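Local coordinates for protein CrataBL (Crataeva tapia, PDB 4IHZ) that inhibits factor Xa and, less strongly, trypsin, and also acts as a lectin that binds glucose and N-acetylglucosamine, at residues A[105-108]-A[109-112]; A[114-118]-A[119-123]. One frame throughout, in Å; residues are numbered along the deposited sequence. Where two conformers were deposited one is given.

Contact 1 (A[105-108]-A[109-112]); sequences FRSL and GSWF
Ser110 folds back onto the carbonyl of Ser107 and closes a type I beta turn from Ser107 to Ser110. Its backbone N gives the turn's own bond, N to Ser107 O at 3.0 Å, while its hydroxyl donates to the same oxygen, OG to O at 2.6 Å. The hydroxyl lies in the carbonyl plane on a lone pair; the amide comes from well above that plane. With chi1 at 70°, OG sits between its own backbone N and carbonyl carbon, which turns it back over the turn, and a serine is short enough to fit there. The same OG stands 3.6 Å above the plane of the Trp111 ring, over its centre. Beyond it the six-membered part of the indole packs against Arg106, CZ2 lying 3.5 Å from Arg106 CA and CH2 3.9 Å from Arg106 CG.

Looser, watered parts surround this packing. A water lying in the indole plane at its edge accepts from Trp111 NE1 and donates to Arg106 O; another ties Leu108 O to Trp111 N. Arg106 and Leu108 are exposed, and Ser107 OG turns to Thr104 O. Asn70 of strand 69-72 accepts the N-H of Arg106, and Gly109 O is held by His125 and Thr87. Two donors on one carbonyl oxygen imply a turn locked by its own serine, with water bridging further polar atoms of the loop.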
loop_
_atom_site.group_PDB
_atom_site.type_symbol
_atom_site.label_atom_id
_atom_site.label_comp_id
_atom_site.label_asym_id
_atom_site.label_seq_id
_atom_site.Cartn_x
_atom_site.Cartn_y
_atom_site.Cartn_z
ATOM N N PHE A 105 7.566 -0.886 -3.796
ATOM C CA PHE A 105 8.899 -0.264 -3.863
ATOM C C PHE A 105 9.925 -1.229 -4.484
ATOM O O PHE A 105 9.985 -2.423 -4.133
ATOM C CB PHE A 105 9.432 0.118 -2.475
ATOM C CG PHE A 105 8.942 1.445 -1.934
ATOM C CD1 PHE A 105 8.928 2.594 -2.718
ATOM C CD2 PHE A 105 8.586 1.541 -0.589
ATOM C CE1 PHE A 105 8.497 3.819 -2.159
ATOM C CE2 PHE A 105 8.150 2.733 -0.016
ATOM C CZ PHE A 105 8.116 3.889 -0.803
ATOM N N ARG A 106 10.709 -0.692 -5.411
ATOM C CA ARG A 106 11.860 -1.371 -6.008
ATOM C C ARG A 106 11.473 -2.558 -6.877
ATOM O O ARG A 106 12.344 -3.335 -7.290
ATOM C CB ARG A 106 12.918 -1.748 -4.958
ATOM C CG ARG A 106 13.563 -0.574 -4.241
ATOM C CD ARG A 106 14.509 -1.017 -3.109
ATOM N NE ARG A 106 13.748 -1.608 -2.012
ATOM C CZ ARG A 106 13.079 -0.912 -1.086
ATOM N NH1 ARG A 106 13.076 0.422 -1.092
ATOM N NH2 ARG A 106 12.413 -1.557 -0.141
ATOM N N SER A 107 10.180 -2.694 -7.182
ATOM C CA SER A 107 9.710 -3.741 -8.077
ATOM C C SER A 107 10.019 -3.400 -9.535
ATOM O O SER A 107 10.288 -2.229 -9.908
ATOM C CB SER A 107 8.221 -4.048 -7.871
ATOM O OG SER A 107 7.440 -3.062 -8.496
ATOM N N LEU A 108 10.013 -4.425 -10.372
ATOM C CA LEU A 108 10.332 -4.218 -11.795
ATOM C C LEU A 108 9.495 -3.160 -12.473
ATOM O O LEU A 108 9.985 -2.497 -13.395
ATOM C CB LEU A 108 10.179 -5.517 -12.592
ATOM C CG LEU A 108 11.282 -6.542 -12.459
ATOM C CD1 LEU A 108 11.014 -7.561 -13.549
ATOM C CD2 LEU A 108 12.644 -5.869 -12.635
ATOM N N GLY A 109 8.237 -3.023 -12.030
ATOM C CA GLY A 109 7.279 -2.166 -12.698
ATOM C C GLY A 109 7.201 -0.790 -12.052
ATOM O O GLY A 109 6.423 0.030 -12.500
ATOM N N SER A 110 8.060 -0.533 -11.058
ATOM C CA SER A 110 7.973 0.658 -10.176
ATOM C C SER A 110 8.798 1.856 -10.629
ATOM O O SER A 110 8.745 2.918 -10.011
ATOM C CB SER A 110 8.501 0.313 -8.749
ATOM O OG SER A 110 9.939 0.093 -8.726
ATOM N N TRP A 111 9.630 1.671 -11.651
ATOM C CA TRP A 111 10.662 2.652 -11.930
ATOM C C TRP A 111 10.235 3.754 -12.886
ATOM O O TRP A 111 9.798 3.502 -14.036
ATOM C CB TRP A 111 11.916 1.948 -12.476
ATOM C CG TRP A 111 12.505 0.970 -11.467
ATOM C CD1 TRP A 111 12.569 -0.394 -11.583
ATOM C CD2 TRP A 111 13.076 1.290 -10.184
ATOM N NE1 TRP A 111 13.163 -0.945 -10.468
ATOM C CE2 TRP A 111 13.490 0.055 -9.593
ATOM C CE3 TRP A 111 13.289 2.485 -9.477
ATOM C CZ2 TRP A 111 14.110 -0.011 -8.334
ATOM C CZ3 TRP A 111 13.905 2.420 -8.211
ATOM C CH2 TRP A 111 14.303 1.173 -7.653
ATOM N N PHE A 112 10.378 4.977 -12.399
ATOM C CA PHE A 112 10.200 6.173 -13.237
ATOM C C PHE A 112 11.508 6.940 -13.247
ATOM O O PHE A 112 12.421 6.650 -12.459
ATOM C CB PHE A 112 9.104 7.063 -12.629
ATOM C CG PHE A 112 7.739 6.438 -12.634
ATOM C CD1 PHE A 112 6.815 6.790 -13.622
ATOM C CD2 PHE A 112 7.357 5.511 -11.631
ATOM C CE1 PHE A 112 5.550 6.242 -13.641
ATOM C CE2 PHE A 112 6.089 4.942 -11.635
ATOM C CZ PHE A 112 5.170 5.312 -12.613
HETATM O O HOH W 1 13.485 -3.895 -10.065
HETATM O O HOH W 2 6.223 -4.886 -10.916
HETATM O O HOH W 3 9.340 -0.034 -14.065
#

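Contact 2 (A[114-118]-A[119-123]); sequences IERHG and DSYKL
Tyr121 and Arg116 lie side by side on the 114-123 hairpin and point the same way, guanidinium and phenol planes 34° apart. Tyr121 CE1 sits over one face of the guanidinium, 3.6 Å from Arg116 NH1, so the tilted cation reaches the hydroxyl half of the ring. Arg116 suits this place because its chain, extended from CG to NE, carries the charge out to the phenol end. A water in the guanidinium plane joins Arg116 NH1 to Gly118 O and Ser120 O, and NH2 bonds a glycerol probably left from crystallisation. Nearer the root of the ring, Ile114 crosses at a slant, CG2 to Tyr121 CD1 at 3.6 Å, while its CG1 branch runs beside Leu123, with CD2 3.9 Å away.

The face bearing Glu115, His117 and Lys122 is polar. The extended Lys122 crosses His117 at about a right angle, CB to CB at 3.9 Å, and passes obliquely to Glu115. Its salt bridge to that carboxylate is long, NZ to OE1 at 3.9 Å; a water spans the pair, and Asp135 is the stronger partner of the ammonium. Another water connects NZ with His117 ND1.

Beneath these side chains, Glu115 and Lys122 form a hydrogen-bonded antiparallel pair, with Lys122 N to Glu115 O at 2.8 Å. A type II' turn from His117 to Ser120 closes the hairpin, where Gly118 accommodates the positive phi of 60°. Strand 112-117 also bonds through Ile114 to Ser66; 120-125 pairs with 134-139 through Leu123 and Val136, and Tyr121, bonded by its backbone to Val158, leans on Phe160 of strand 158-162.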
loop_
_atom_site.group_PDB
_atom_site.type_symbol
_atom_site.label_atom_id
_atom_site.label_comp_id
_atom_site.label_asym_id
_atom_site.label_seq_id
_atom_site.Cartn_x
_atom_site.Cartn_y
_atom_site.Cartn_z
ATOM N N ILE A 114 12.896 11.268 -13.771
ATOM C CA ILE A 114 12.647 12.682 -14.087
ATOM C C ILE A 114 13.712 13.070 -15.120
ATOM O O ILE A 114 14.909 12.888 -14.875
ATOM C CB ILE A 114 12.793 13.572 -12.852
ATOM C CG1 ILE A 114 11.736 13.184 -11.808
ATOM C CG2 ILE A 114 12.635 15.062 -13.242
ATOM C CD1 ILE A 114 11.915 13.888 -10.430
ATOM N N GLU A 115 13.269 13.553 -16.273
ATOM C CA GLU A 115 14.225 13.972 -17.330
ATOM C C GLU A 115 13.998 15.397 -17.704
ATOM O O GLU A 115 12.867 15.877 -17.656
ATOM C CB GLU A 115 14.114 13.086 -18.569
ATOM C CG GLU A 115 14.517 11.631 -18.276
ATOM C CD GLU A 115 14.370 10.676 -19.438
ATOM O OE1 GLU A 115 13.908 11.081 -20.532
ATOM O OE2 GLU A 115 14.702 9.475 -19.237
ATOM N N ARG A 116 15.065 16.094 -18.115
ATOM C CA ARG A 116 14.843 17.446 -18.633
ATOM C C ARG A 116 14.085 17.408 -19.957
ATOM O O ARG A 116 14.262 16.505 -20.767
ATOM C CB ARG A 116 16.145 18.212 -18.822
ATOM C CG ARG A 116 16.856 18.459 -17.511
ATOM C CD ARG A 116 17.932 19.504 -17.677
ATOM N NE ARG A 116 18.500 19.862 -16.367
ATOM C CZ ARG A 116 17.920 20.698 -15.498
ATOM N NH1 ARG A 116 16.758 21.280 -15.768
ATOM N NH2 ARG A 116 18.510 20.925 -14.332
ATOM N N HIS A 117 13.247 18.410 -20.150
ATOM C CA HIS A 117 12.411 18.495 -21.332
ATOM C C HIS A 117 12.257 19.975 -21.580
ATOM O O HIS A 117 11.528 20.673 -20.867
ATOM C CB HIS A 117 11.046 17.836 -21.044
ATOM C CG HIS A 117 10.084 17.920 -22.186
ATOM N ND1 HIS A 117 10.252 17.214 -23.356
ATOM C CD2 HIS A 117 8.931 18.614 -22.324
ATOM C CE1 HIS A 117 9.254 17.488 -24.179
ATOM N NE2 HIS A 117 8.443 18.344 -23.580
ATOM N N GLY A 118 12.975 20.493 -22.584
ATOM C CA GLY A 118 12.988 21.940 -22.753
ATOM C C GLY A 118 13.555 22.594 -21.500
ATOM O O GLY A 118 14.533 22.118 -20.935
ATOM N N ASP A 119 12.927 23.671 -21.035
ATOM C CA ASP A 119 13.418 24.312 -19.810
ATOM C C ASP A 119 12.697 23.771 -18.609
ATOM O O ASP A 119 12.869 24.278 -17.492
ATOM C CB ASP A 119 13.245 25.820 -19.845
ATOM C CG ASP A 119 14.392 26.510 -20.547
ATOM O OD1 ASP A 119 15.529 25.975 -20.521
ATOM O OD2 ASP A 119 14.162 27.592 -21.104
ATOM N N SER A 120 11.915 22.722 -18.833
ATOM C CA SER A 120 11.212 22.080 -17.712
ATOM C C SER A 120 11.602 20.611 -17.623
ATOM O O SER A 120 12.730 20.230 -17.966
ATOM C CB SER A 120 9.698 22.218 -17.846
ATOM O OG SER A 120 9.250 21.623 -19.021
ATOM N N TYR A 121 10.682 19.782 -17.125
ATOM C CA TYR A 121 10.964 18.378 -16.911
ATOM C C TYR A 121 9.883 17.546 -17.548
ATOM O O TYR A 121 8.838 18.061 -17.956
ATOM C CB TYR A 121 11.069 18.073 -15.407
ATOM C CG TYR A 121 12.202 18.785 -14.708
ATOM C CD1 TYR A 121 13.515 18.258 -14.757
ATOM C CD2 TYR A 121 11.989 19.967 -14.022
ATOM C CE1 TYR A 121 14.563 18.909 -14.114
ATOM C CE2 TYR A 121 13.053 20.628 -13.385
ATOM C CZ TYR A 121 14.330 20.075 -13.436
ATOM O OH TYR A 121 15.390 20.701 -12.809
ATOM N N LYS A 122 10.124 16.251 -17.621
ATOM C CA LYS A 122 9.077 15.303 -17.902
ATOM C C LYS A 122 9.293 14.077 -17.027
ATOM O O LYS A 122 10.410 13.795 -16.569
ATOM C CB LYS A 122 9.083 14.890 -19.367
ATOM C CG LYS A 122 10.319 14.125 -19.811
ATOM C CD LYS A 122 10.245 13.789 -21.284
ATOM C CE LYS A 122 11.555 13.127 -21.713
ATOM N NZ LYS A 122 11.531 12.735 -23.159
ATOM N N LEU A 123 8.203 13.373 -16.761
ATOM C CA LEU A 123 8.283 12.048 -16.144
ATOM C C LEU A 123 8.292 10.996 -17.232
ATOM O O LEU A 123 7.611 11.127 -18.273
ATOM C CB LEU A 123 7.066 11.806 -15.229
ATOM C CG LEU A 123 6.930 12.724 -14.030
ATOM C CD1 LEU A 123 5.658 12.245 -13.264
ATOM C CD2 LEU A 123 8.143 12.638 -13.154
HETATM O O HOH W 4 14.306 11.664 -23.040
HETATM O O HOH W 5 15.144 21.487 -18.248
HETATM O O HOH W 6 13.108 15.563 -23.123
HETATM O O HOH W 7 11.560 15.062 -24.860
#

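In the fold
Contacts 1 and 2 follow each other along the chain, their centres about 20 Å apart, within a beta-trefoil probably of the Kunitz-type inhibitor family. Contact 1 is a partly buried loop turn; contact 2 is the more exposed hairpin of strands 112-117 and 120-125. The loop of contact 1 runs straight into the first of these strands at Phe112, and His125 of the second reaches back to the loop. In 105-112 a serine hydroxyl adds to the backbone bond of the turn; in 114-123 the strands are joined by paired backbone bonds. Charged side chains bridged by water mark the hairpin's polar face, whereas the loop relies on an indole and on hydroxyl, amide and imidazole partners.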